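Local atomic coordinates of GCN5-related N-acetyltransferase (Streptococcus suis, PDB entry 3G3S), a protein that is probably an N-acetyltransferase of the GNAT family, expected to transfer an acetyl group from acetyl-CoA to an amine substrate. Residues A[61-64]-A[65-68]; A[84-87]-A[88-92]; A[131-134]-A[135-138]; A[193-196]-A[197-200]; A[206-209]-A[210-214]. One frame throughout, in Å; residues are numbered along the deposited sequence.

Contact 1: A[61-64]-A[65-68]; sequences HRDL and LKIC
Leu-64 and Ile-67 run alongside each other from helix 62-68, with Leu-64 CD2 and Ile-67 CD1 4.0 Å apart. In Ile-67 the CG1 branch is turned beside the backbone N (chi1 -62°), which brings CG1 to 3.6 Å from Asp-63 O and carries CD1 back to the leucine. Asp-63 and Lys-66 form a second side-by-side pair. Their charges are near without a salt bridge, Asp-63 OD1 to Lys-66 NZ 4.5 Å, so any attraction is probably modest. The lysine chain starts close to a carbonyl oxygen, with CG 3.4 Å from Arg-62 O, the same oxygen that accepts Lys-66 N at 3.1 Å (N-H...O 149°). Ile-67 N divides itself between two weak bonds, to Asp-63 O at 3.5 Å and to Leu-64 O at 3.3 Å. Just before the helix, at the N-cap, is His-61, whose ND1 accepts from Asp-63 N at 3.1 Å, the donor lying only 14° out of the imidazole plane. Further out, Tyr-33 of strand 31-34 meets both Leu-64 and Ile-67, while Leu-65 packs on helix 80-90. The whole is a histidine N-cap opening a short crossover helix, in the beta-alpha-beta unit made with the parallel strands 52-58 and 73-77.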
loop_
_atom_site.group_PDB
_atom_site.type_symbol
_atom_site.label_atom_id
_atom_site.label_comp_id
_atom_site.label_asym_id
_atom_site.label_seq_id
_atom_site.Cartn_x
_atom_site.Cartn_y
_atom_site.Cartn_z
ATOM N N HIS A 61 13.341 5.809 23.389
ATOM C CA HIS A 61 12.232 6.117 24.268
ATOM C C HIS A 61 11.833 4.884 25.086
ATOM O O HIS A 61 11.405 3.886 24.535
ATOM C CB HIS A 61 11.033 6.587 23.457
ATOM C CG HIS A 61 10.074 7.378 24.272
ATOM N ND1 HIS A 61 9.301 6.806 25.255
ATOM C CD2 HIS A 61 9.826 8.703 24.317
ATOM C CE1 HIS A 61 8.593 7.747 25.853
ATOM N NE2 HIS A 61 8.884 8.905 25.297
ATOM N N ARG A 62 11.895 4.980 26.414
ATOM C CA ARG A 62 11.669 3.804 27.232
ATOM C C ARG A 62 10.224 3.317 27.217
ATOM O O ARG A 62 9.993 2.125 27.403
ATOM C CB ARG A 62 12.199 4.011 28.656
ATOM C CG ARG A 62 11.475 5.079 29.420
ATOM C CD ARG A 62 12.029 5.251 30.834
ATOM N NE ARG A 62 13.466 5.564 30.871
ATOM C CZ ARG A 62 14.425 4.830 31.439
ATOM N NH1 ARG A 62 15.685 5.255 31.369
ATOM N NH2 ARG A 62 14.155 3.703 32.107
ATOM N N ASP A 63 9.247 4.182 26.950
ATOM C CA ASP A 63 7.872 3.702 26.918
ATOM C C ASP A 63 7.607 2.741 25.753
ATOM O O ASP A 63 6.759 1.845 25.872
ATOM C CB ASP A 63 6.885 4.849 26.885
ATOM C CG ASP A 63 6.843 5.630 28.191
ATOM O OD1 ASP A 63 7.571 5.276 29.152
ATOM O OD2 ASP A 63 6.075 6.614 28.222
ATOM N N LEU A 64 8.304 2.921 24.633
ATOM C CA LEU A 64 8.129 1.995 23.524
ATOM C C LEU A 64 8.716 0.594 23.849
ATOM O O LEU A 64 8.183 -0.443 23.436
ATOM C CB LEU A 64 8.730 2.586 22.234
ATOM C CG LEU A 64 8.028 3.812 21.613
ATOM C CD1 LEU A 64 8.749 4.279 20.346
ATOM C CD2 LEU A 64 6.532 3.537 21.317
ATOM N N LEU A 65 9.832 0.573 24.562
ATOM C CA LEU A 65 10.447 -0.679 25.038
ATOM C C LEU A 65 9.480 -1.418 25.966
ATOM O O LEU A 65 9.376 -2.654 25.961
ATOM C CB LEU A 65 11.754 -0.391 25.768
ATOM C CG LEU A 65 12.859 0.260 24.933
ATOM C CD1 LEU A 65 14.098 0.630 25.702
ATOM C CD2 LEU A 65 13.235 -0.709 23.777
ATOM N N LYS A 66 8.749 -0.662 26.775
ATOM C CA LYS A 66 7.789 -1.295 27.682
ATOM C C LYS A 66 6.713 -2.093 26.966
ATOM O O LYS A 66 6.312 -3.160 27.442
ATOM C CB LYS A 66 7.127 -0.255 28.577
ATOM C CG LYS A 66 8.104 0.318 29.571
ATOM C CD LYS A 66 7.444 1.316 30.497
ATOM C CE LYS A 66 8.436 1.823 31.537
ATOM N NZ LYS A 66 7.728 2.517 32.660
ATOM N N ILE A 67 6.276 -1.591 25.811
ATOM C CA ILE A 67 5.275 -2.256 25.000
ATOM C C ILE A 67 5.789 -3.621 24.551
ATOM O O ILE A 67 5.007 -4.545 24.333
ATOM C CB ILE A 67 4.919 -1.423 23.725
ATOM C CG1 ILE A 67 4.326 -0.063 24.071
ATOM C CG2 ILE A 67 3.931 -2.172 22.833
ATOM C CD1 ILE A 67 4.095 0.801 22.865
ATOM N N CYS A 68 7.098 -3.756 24.407
ATOM C CA CYS A 68 7.698 -5.012 23.999
ATOM C C CYS A 68 7.900 -6.014 25.114
ATOM O O CYS A 68 8.188 -7.165 24.842
ATOM C CB CYS A 68 9.056 -4.735 23.355
ATOM S SG CYS A 68 8.940 -3.647 21.938
#

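Contact 2: A[84-87]-A[88-92]; sequences DLIE and EVYGD
Leu-85 O receives Val-89 N at 2.9 Å in a nearly straight bond (N-H...O 166°), and the valine's CG2 methyl lies beside the same oxygen. That methyl also meets Leu-85 CD1 at 3.6 Å. The two side chains lie next to each other and point the same way, because Leu-85 swings CG beside its own carbonyl carbon (chi1 -179°) and thus along the helix toward Val-89. The valine's other branch serves a different partner: Val-89 CG1 sits 3.5 Å above the plane of the Tyr-90 ring, over its centre. Ile-86 O, one turn before Tyr-90, accepts Tyr-90 N at 3.1 Å; the oxygen lies at the edge of the ring, near its plane, 3.3 Å from Tyr-90 CD2. This is the last part of helix 80-90, which packs on helix 62-68 through Leu-85, Ile-86, Val-89 and Tyr-90. Trp-248 of strand 239-248 makes an edge-to-face contact with the tyrosine, whose hydroxyl is hydrogen-bonded to Glu-69. Gly-91 is the first residue to leave helical angles, with a positive phi. Its N still reaches Glu-87 O at 2.9 Å. Glu-87 itself shares a hydrogen bond between OE2 and the hydroxyl of Tyr-246.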
loop_
_atom_site.group_PDB
_atom_site.type_symbol
_atom_site.label_atom_id
_atom_site.label_comp_id
_atom_site.label_asym_id
_atom_site.label_seq_id
_atom_site.Cartn_x
_atom_site.Cartn_y
_atom_site.Cartn_z
ATOM N N ASP A 84 21.937 1.378 23.476
ATOM C CA ASP A 84 22.449 1.850 24.735
ATOM C C ASP A 84 21.320 1.950 25.732
ATOM O O ASP A 84 21.512 1.651 26.908
ATOM C CB ASP A 84 23.121 3.222 24.593
ATOM C CG ASP A 84 24.421 3.175 23.809
ATOM O OD1 ASP A 84 24.970 2.094 23.566
ATOM O OD2 ASP A 84 24.909 4.251 23.467
ATOM N N LEU A 85 20.139 2.363 25.279
ATOM C CA LEU A 85 19.001 2.455 26.198
ATOM C C LEU A 85 18.537 1.071 26.621
ATOM O O LEU A 85 18.249 0.834 27.780
ATOM C CB LEU A 85 17.848 3.229 25.568
ATOM C CG LEU A 85 16.620 3.397 26.471
ATOM C CD1 LEU A 85 17.039 4.184 27.712
ATOM C CD2 LEU A 85 15.413 4.046 25.709
ATOM N N ILE A 86 18.432 0.164 25.662
ATOM C CA ILE A 86 18.013 -1.207 25.945
ATOM C C ILE A 86 18.940 -1.818 27.008
ATOM O O ILE A 86 18.491 -2.392 27.987
ATOM C CB ILE A 86 18.038 -2.095 24.629
ATOM C CG1 ILE A 86 16.955 -1.637 23.632
ATOM C CG2 ILE A 86 17.798 -3.543 24.947
ATOM C CD1 ILE A 86 17.112 -2.170 22.163
ATOM N N GLU A 87 20.248 -1.682 26.805
ATOM C CA GLU A 87 21.221 -2.310 27.703
ATOM C C GLU A 87 21.181 -1.668 29.057
ATOM O O GLU A 87 21.284 -2.354 30.061
ATOM C CB GLU A 87 22.618 -2.251 27.147
ATOM C CG GLU A 87 22.748 -3.128 25.891
ATOM C CD GLU A 87 24.088 -3.100 25.269
ATOM O OE1 GLU A 87 24.992 -2.470 25.832
ATOM O OE2 GLU A 87 24.244 -3.710 24.194
ATOM N N GLU A 88 21.047 -0.357 29.070
ATOM C CA GLU A 88 20.973 0.391 30.310
ATOM C C GLU A 88 19.757 0.020 31.143
ATOM O O GLU A 88 19.859 -0.205 32.362
ATOM C CB GLU A 88 20.937 1.893 30.014
ATOM C CG GLU A 88 20.713 2.750 31.260
ATOM C CD GLU A 88 20.821 4.212 30.967
ATOM O OE1 GLU A 88 21.966 4.711 30.930
ATOM O OE2 GLU A 88 19.765 4.850 30.797
ATOM N N VAL A 89 18.600 0.001 30.499
ATOM C CA VAL A 89 17.346 -0.277 31.199
ATOM C C VAL A 89 17.206 -1.723 31.694
ATOM O O VAL A 89 16.696 -1.950 32.793
ATOM C CB VAL A 89 16.124 0.053 30.331
ATOM C CG1 VAL A 89 14.815 -0.438 31.014
ATOM C CG2 VAL A 89 16.046 1.561 29.999
ATOM N N TYR A 90 17.673 -2.693 30.918
ATOM C CA TYR A 90 17.439 -4.114 31.207
ATOM C C TYR A 90 18.648 -4.959 31.638
ATOM O O TYR A 90 18.470 -6.086 32.097
ATOM C CB TYR A 90 16.759 -4.775 29.997
ATOM C CG TYR A 90 15.424 -4.148 29.639
ATOM C CD1 TYR A 90 14.266 -4.434 30.369
ATOM C CD2 TYR A 90 15.316 -3.240 28.591
ATOM C CE1 TYR A 90 13.045 -3.835 30.058
ATOM C CE2 TYR A 90 14.094 -2.655 28.268
ATOM C CZ TYR A 90 12.970 -2.940 29.003
ATOM O OH TYR A 90 11.778 -2.347 28.648
ATOM N N GLY A 91 19.857 -4.436 31.491
ATOM C CA GLY A 91 21.037 -5.131 31.955
ATOM C C GLY A 91 21.071 -6.548 31.495
ATOM O O GLY A 91 20.978 -6.798 30.284
ATOM N N ASP A 92 21.144 -7.480 32.443
ATOM C CA ASP A 92 21.229 -8.923 32.116
ATOM C C ASP A 92 19.910 -9.519 31.632
ATOM O O ASP A 92 19.884 -10.686 31.255
ATOM C CB ASP A 92 21.750 -9.762 33.311
ATOM C CG ASP A 92 23.218 -9.516 33.619
ATOM O OD1 ASP A 92 23.995 -9.151 32.699
ATOM O OD2 ASP A 92 23.594 -9.709 34.802
#

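Contact 3: A[131-134]-A[135-138]; sequences RNLY and ETCL
Asn-132 O is approached by two groups of Thr-136 one turn on, the backbone N at 3.2 Å and OG1 at 3.1 Å. The N-H bond is sound, whereas the hydroxyl proton has another acceptor within reach. Together they illustrate a threonine turning back on the preceding turn of a helix, here helix 131-139, which rests on strands 162-167 and 170-181 of the GNAT sheet through Leu-133, Thr-136 and Cys-137. Leu-133 O takes Cys-137 N at 2.8 Å, and Tyr-134 O takes Leu-138 N at 3.2 Å. Near the start of the helix a water continues the pattern: it donates to Arg-131 O at 3.2 Å and to Glu-135 OE2 at 3.1 Å. The bend of Glu-135 at chi2 (-66°) brings its carboxylate back toward this turn. The arginine's guanidinium is engaged in a salt bridge with Glu-154, and Leu-133 N is satisfied by Asp-130 OD1, a side chain just before the helix. Glu-135 also abuts Tyr-134: CD lies in plane at the ring's edge, the carboxylate is turned 71° from the ring, and OE2 is 3.5 Å from Tyr-134 CE1. On that same ring carbon, Tyr-134 CE1, Leu-138 CD1 comes in slantwise at 3.7 Å.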
loop_
_atom_site.group_PDB
_atom_site.type_symbol
_atom_site.label_atom_id
_atom_site.label_comp_id
_atom_site.label_asym_id
_atom_site.label_seq_id
_atom_site.Cartn_x
_atom_site.Cartn_y
_atom_site.Cartn_z
ATOM N N ARG A 131 -5.203 -25.702 4.239
ATOM C CA ARG A 131 -5.978 -25.533 5.458
ATOM C C ARG A 131 -5.620 -26.547 6.550
ATOM O O ARG A 131 -5.509 -26.179 7.725
ATOM C CB ARG A 131 -7.459 -25.600 5.063
ATOM C CG ARG A 131 -8.485 -25.411 6.164
ATOM C CD ARG A 131 -9.906 -25.353 5.562
ATOM N NE ARG A 131 -10.049 -24.232 4.623
ATOM C CZ ARG A 131 -10.409 -22.988 4.953
ATOM N NH1 ARG A 131 -10.711 -22.673 6.212
ATOM N NH2 ARG A 131 -10.473 -22.050 4.006
ATOM N N ASN A 132 -5.427 -27.804 6.175
ATOM C CA ASN A 132 -5.102 -28.845 7.160
ATOM C C ASN A 132 -3.667 -28.774 7.670
ATOM O O ASN A 132 -3.433 -28.965 8.860
ATOM C CB ASN A 132 -5.431 -30.245 6.609
ATOM C CG ASN A 132 -6.929 -30.534 6.595
ATOM O OD1 ASN A 132 -7.755 -29.658 6.866
ATOM N ND2 ASN A 132 -7.282 -31.779 6.292
ATOM N N LEU A 133 -2.716 -28.497 6.784
ATOM C CA LEU A 133 -1.316 -28.342 7.188
ATOM C C LEU A 133 -1.109 -27.102 8.020
ATOM O O LEU A 133 -0.270 -27.113 8.906
ATOM C CB LEU A 133 -0.410 -28.361 5.981
ATOM C CG LEU A 133 -0.350 -29.755 5.360
ATOM C CD1 LEU A 133 0.359 -29.731 4.031
ATOM C CD2 LEU A 133 0.334 -30.717 6.317
ATOM N N TYR A 134 -1.869 -26.045 7.736
ATOM C CA TYR A 134 -1.859 -24.859 8.594
ATOM C C TYR A 134 -2.040 -25.311 10.054
ATOM O O TYR A 134 -1.215 -25.018 10.924
ATOM C CB TYR A 134 -2.973 -23.890 8.175
ATOM C CG TYR A 134 -3.241 -22.732 9.130
ATOM C CD1 TYR A 134 -4.145 -22.874 10.168
ATOM C CD2 TYR A 134 -2.604 -21.501 8.974
ATOM C CE1 TYR A 134 -4.398 -21.843 11.045
ATOM C CE2 TYR A 134 -2.845 -20.454 9.859
ATOM C CZ TYR A 134 -3.753 -20.636 10.883
ATOM O OH TYR A 134 -4.024 -19.638 11.786
ATOM N N GLU A 135 -3.086 -26.078 10.312
ATOM C CA GLU A 135 -3.369 -26.512 11.677
ATOM C C GLU A 135 -2.260 -27.394 12.259
ATOM O O GLU A 135 -1.899 -27.266 13.431
ATOM C CB GLU A 135 -4.754 -27.196 11.739
ATOM C CG GLU A 135 -5.960 -26.251 11.396
ATOM C CD GLU A 135 -6.198 -25.104 12.419
ATOM O OE1 GLU A 135 -5.750 -25.229 13.587
ATOM O OE2 GLU A 135 -6.858 -24.090 12.045
ATOM N N THR A 136 -1.691 -28.266 11.424
ATOM C CA THR A 136 -0.625 -29.154 11.851
ATOM C C THR A 136 0.598 -28.333 12.250
ATOM O O THR A 136 1.249 -28.667 13.222
ATOM C CB THR A 136 -0.255 -30.162 10.737
ATOM O OG1 THR A 136 -1.429 -30.874 10.344
ATOM C CG2 THR A 136 0.786 -31.179 11.207
ATOM N N CYS A 137 0.904 -27.272 11.493
ATOM C CA CYS A 137 2.058 -26.397 11.808
ATOM C C CYS A 137 1.900 -25.681 13.149
ATOM O O CYS A 137 2.868 -25.488 13.891
ATOM C CB CYS A 137 2.281 -25.356 10.727
ATOM S SG CYS A 137 2.964 -26.030 9.229
ATOM N N LEU A 138 0.673 -25.288 13.456
ATOM C CA LEU A 138 0.418 -24.604 14.741
ATOM C C LEU A 138 0.611 -25.470 15.984
ATOM O O LEU A 138 0.912 -24.925 17.041
ATOM C CB LEU A 138 -0.983 -24.040 14.791
ATOM C CG LEU A 138 -1.301 -22.794 14.009
ATOM C CD1 LEU A 138 -2.777 -22.513 14.259
ATOM C CD2 LEU A 138 -0.416 -21.585 14.392
HETATM O O HOH W 1 -7.943 -24.765 9.208
#

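Contact 4: A[193-196]-A[197-200]; sequences EDYR and GLGL
The ring of Tyr-195 is met at a slant by two leucine methyls, Leu-198 CD1 at 4.0 Å and Leu-200 CD1 at 4.1 Å, both measured to ring atom CD2. On the other flat group, the guanidinium of Arg-196, Glu-193 CA lies 3.8 Å above one face, displaced toward the rim, and NE is bonded to Thr-191 O. The polar link between 193-196 and 197-200 is a single water. It donates to Tyr-195 O at 2.8 Å and accepts from Leu-198 N at 2.8 Å and Leu-200 N at 3.2 Å, so three backbone groups hold it inside the bend. Leu-198 CG, beside its own backbone N (chi1 -51°), comes 3.4 Å from Tyr-195 O, an orientation that also puts CD1 by the ring. Positive phi at Gly-197 and Gly-199 lets the chain bend round the water, and Gly-199 is the N-cap of the next helix. Arg-196, Gly-199 and the sequence after it fit the Arg-x-x-Gly-x-Ala signature of GNAT enzymes, a loop that in relatives holds the acetyl-CoA pyrophosphate; a similar role here is probable. The bend leads from strand 184-191 into helix 200-214. Tyr-195 and Leu-200 lean on Val-172 of strand 170-181 and on Phe-124, and the tyrosine hydroxyl is bonded to His-167.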
loop_
_atom_site.group_PDB
_atom_site.type_symbol
_atom_site.label_atom_id
_atom_site.label_comp_id
_atom_site.label_asym_id
_atom_site.label_seq_id
_atom_site.Cartn_x
_atom_site.Cartn_y
_atom_site.Cartn_z
ATOM N N GLU A 193 14.223 -30.926 14.924
ATOM C CA GLU A 193 15.591 -31.266 15.410
ATOM C C GLU A 193 16.125 -32.594 14.906
ATOM O O GLU A 193 17.260 -32.687 14.412
ATOM C CB GLU A 193 15.627 -31.244 16.944
ATOM N N ASP A 194 15.272 -33.613 14.978
ATOM C CA ASP A 194 15.646 -34.961 14.558
ATOM C C ASP A 194 15.841 -35.126 13.056
ATOM O O ASP A 194 16.354 -36.149 12.635
ATOM C CB ASP A 194 14.645 -36.009 15.098
ATOM C CG ASP A 194 13.215 -35.756 14.682
ATOM O OD1 ASP A 194 12.804 -34.579 14.502
ATOM O OD2 ASP A 194 12.483 -36.757 14.571
ATOM N N TYR A 195 15.449 -34.136 12.258
ATOM C CA TYR A 195 15.638 -34.178 10.816
ATOM C C TYR A 195 16.622 -33.136 10.283
ATOM O O TYR A 195 16.750 -32.975 9.070
ATOM C CB TYR A 195 14.292 -34.015 10.144
ATOM C CG TYR A 195 13.526 -35.299 10.107
ATOM C CD1 TYR A 195 12.758 -35.702 11.194
ATOM C CD2 TYR A 195 13.588 -36.125 8.989
ATOM C CE1 TYR A 195 12.058 -36.885 11.167
ATOM C CE2 TYR A 195 12.887 -37.308 8.947
ATOM C CZ TYR A 195 12.119 -37.694 10.047
ATOM O OH TYR A 195 11.379 -38.867 10.028
ATOM N N ARG A 196 17.329 -32.456 11.186
ATOM C CA ARG A 196 18.309 -31.457 10.765
ATOM C C ARG A 196 19.526 -32.115 10.142
ATOM O O ARG A 196 19.785 -33.321 10.337
ATOM C CB ARG A 196 18.707 -30.549 11.917
ATOM C CG ARG A 196 17.618 -29.544 12.232
ATOM C CD ARG A 196 17.889 -28.735 13.483
ATOM N NE ARG A 196 16.731 -27.892 13.790
ATOM C CZ ARG A 196 16.497 -27.304 14.965
ATOM N NH1 ARG A 196 17.341 -27.432 15.987
ATOM N NH2 ARG A 196 15.395 -26.581 15.127
ATOM N N GLY A 197 20.248 -31.318 9.362
ATOM C CA GLY A 197 21.430 -31.787 8.659
ATOM C C GLY A 197 21.168 -32.681 7.465
ATOM O O GLY A 197 22.064 -33.398 7.050
ATOM N N LEU A 198 19.971 -32.642 6.892
ATOM C CA LEU A 198 19.660 -33.471 5.727
ATOM C C LEU A 198 19.334 -32.659 4.486
ATOM O O LEU A 198 18.927 -33.218 3.467
ATOM C CB LEU A 198 18.481 -34.395 6.034
ATOM C CG LEU A 198 18.571 -35.223 7.322
ATOM C CD1 LEU A 198 17.315 -36.082 7.405
ATOM C CD2 LEU A 198 19.830 -36.084 7.406
ATOM N N GLY A 199 19.493 -31.340 4.555
ATOM C CA GLY A 199 19.228 -30.472 3.393
ATOM C C GLY A 199 17.762 -30.235 3.099
ATOM O O GLY A 199 17.410 -29.803 2.005
ATOM N N LEU A 200 16.904 -30.514 4.083
ATOM C CA LEU A 200 15.492 -30.317 3.908
ATOM C C LEU A 200 15.123 -28.825 3.829
ATOM O O LEU A 200 14.291 -28.426 3.007
ATOM C CB LEU A 200 14.719 -31.022 5.023
ATOM C CG LEU A 200 14.892 -32.551 5.133
ATOM C CD1 LEU A 200 13.959 -33.126 6.167
ATOM C CD2 LEU A 200 14.687 -33.278 3.812
HETATM O O HOH W 2 17.571 -31.204 7.123
#

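Contact 5: A[206-209]-A[210-214]; sequences AQLI and LACLD
Leu-213 CG settles 3.4 Å from Ile-209 O, the oxygen that also accepts Leu-213 N at 2.9 Å in a nearly straight bond (N-H...O 175°). The two side chains lie flank to flank on helix 200-214 and point the same way, with Ile-209 CG2 4.1 Å from Leu-213 CD1. The isoleucine's CG2 is the branch turned beside its carbonyl carbon, CG1 taking the place beside the backbone N (chi1 -70°), so the branch methyl faces down the helix to meet the leucine. A second pair sits round the helix: Leu-208 CD1 and Cys-212 SG approach loosely, at 4.3 Å, while Cys-212 N is bonded to Leu-208 O at 2.8 Å. Leu-210 leans back instead of forward. Its CG hangs 3.5 Å from Ala-206 O, the acceptor of its own backbone N at 3.0 Å (N-H...O 172°). Ala-211 has just a methyl to offer, CB lying 3.3 Å from Leu-208 O. The helix is the crossover of a beta-alpha-beta unit between parallel strands 184-191 and 218-223, and its side chains serve different neighbours. Leu-208 and Cys-212 turn to Ile-185 of strand 184-191, and Pro-219 of strand 218-223 touches Ile-209, Cys-212 and Leu-213. Ala-206, Ile-209, Leu-210 and Leu-213 touch helix 110-118.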
loop_
_atom_site.group_PDB
_atom_site.type_symbol
_atom_site.label_atom_id
_atom_site.label_comp_id
_atom_site.label_asym_id
_atom_site.label_seq_id
_atom_site.Cartn_x
_atom_site.Cartn_y
_atom_site.Cartn_z
ATOM N N ALA A 206 14.019 -23.467 -1.424
ATOM C CA ALA A 206 14.111 -23.342 -2.881
ATOM C C ALA A 206 12.724 -23.331 -3.497
ATOM O O ALA A 206 12.421 -22.477 -4.320
ATOM C CB ALA A 206 14.997 -24.458 -3.491
ATOM N N GLN A 207 11.876 -24.264 -3.082
ATOM C CA GLN A 207 10.503 -24.358 -3.604
ATOM C C GLN A 207 9.696 -23.110 -3.335
ATOM O O GLN A 207 8.979 -22.623 -4.201
ATOM C CB GLN A 207 9.799 -25.543 -2.958
ATOM C CG GLN A 207 8.331 -25.824 -3.371
ATOM C CD GLN A 207 8.227 -26.473 -4.726
ATOM O OE1 GLN A 207 8.502 -25.840 -5.745
ATOM N NE2 GLN A 207 7.812 -27.727 -4.752
ATOM N N LEU A 208 9.775 -22.614 -2.102
ATOM C CA LEU A 208 9.049 -21.398 -1.736
ATOM C C LEU A 208 9.476 -20.208 -2.606
ATOM O O LEU A 208 8.621 -19.478 -3.110
ATOM C CB LEU A 208 9.264 -21.070 -0.253
ATOM C CG LEU A 208 8.570 -19.809 0.272
ATOM C CD1 LEU A 208 7.082 -19.854 -0.013
ATOM C CD2 LEU A 208 8.848 -19.603 1.754
ATOM N N ILE A 209 10.789 -20.026 -2.764
ATOM C CA ILE A 209 11.360 -18.943 -3.584
ATOM C C ILE A 209 10.764 -19.065 -4.977
ATOM O O ILE A 209 10.202 -18.121 -5.499
ATOM C CB ILE A 209 12.907 -19.006 -3.624
ATOM C CG1 ILE A 209 13.479 -18.629 -2.248
ATOM C CG2 ILE A 209 13.496 -18.073 -4.749
ATOM C CD1 ILE A 209 14.966 -18.903 -2.026
ATOM N N LEU A 210 10.843 -20.259 -5.563
ATOM C CA LEU A 210 10.275 -20.509 -6.898
ATOM C C LEU A 210 8.776 -20.195 -6.973
ATOM O O LEU A 210 8.304 -19.608 -7.953
ATOM C CB LEU A 210 10.537 -21.953 -7.329
ATOM C CG LEU A 210 11.962 -22.284 -7.745
ATOM C CD1 LEU A 210 12.136 -23.797 -7.868
ATOM C CD2 LEU A 210 12.329 -21.589 -9.071
ATOM N N ALA A 211 8.040 -20.567 -5.926
ATOM C CA ALA A 211 6.618 -20.263 -5.835
ATOM C C ALA A 211 6.384 -18.744 -5.819
ATOM O O ALA A 211 5.436 -18.233 -6.444
ATOM C CB ALA A 211 6.020 -20.902 -4.587
ATOM N N CYS A 212 7.232 -18.034 -5.076
ATOM C CA CYS A 212 7.163 -16.580 -4.988
ATOM C C CYS A 212 7.422 -15.920 -6.317
ATOM O O CYS A 212 6.616 -15.133 -6.795
ATOM C CB CYS A 212 8.172 -16.061 -3.978
ATOM S SG CYS A 212 7.543 -16.291 -2.288
ATOM N N LEU A 213 8.555 -16.262 -6.908
ATOM C CA LEU A 213 8.933 -15.714 -8.194
ATOM C C LEU A 213 7.838 -15.956 -9.232
ATOM O O LEU A 213 7.479 -15.059 -9.994
ATOM C CB LEU A 213 10.269 -16.297 -8.646
ATOM C CG LEU A 213 11.521 -15.992 -7.800
ATOM C CD1 LEU A 213 12.702 -16.608 -8.487
ATOM C CD2 LEU A 213 11.789 -14.499 -7.553
ATOM N N ASP A 214 7.270 -17.150 -9.222
ATOM C CA ASP A 214 6.176 -17.497 -10.123
ATOM C C ASP A 214 4.969 -16.568 -9.970
ATOM O O ASP A 214 4.264 -16.308 -10.935
ATOM C CB ASP A 214 5.729 -18.932 -9.847
ATOM C CG ASP A 214 4.609 -19.374 -10.750
ATOM O OD1 ASP A 214 4.857 -19.519 -11.972
ATOM O OD2 ASP A 214 3.488 -19.591 -10.229
#

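How the contacts relate
The five contacts fall into two groups. Contacts 1 and 2, with centres 12 Å apart, touch directly: Leu-65 CB lies 3.5 Å from Tyr-90 OH and Leu-65 CD1 3.7 Å from Leu-85 CD2, so two helices share one interface. Contacts 3, 4 and 5 form a looser cluster, their centres 20 to 21 Å apart. Contacts 4 and 5 approach to about 7 Å between nearest atoms, since the bend of 193-200 runs straight into helix 200-214. From contact 1 to contact 5 the centres are about 37 Å apart, on opposite sides of the chain's centre. Contact 4 carries the probable acetyl-CoA loop; contacts 1 and 2 lie at least about 23 Å from it, nearest atoms.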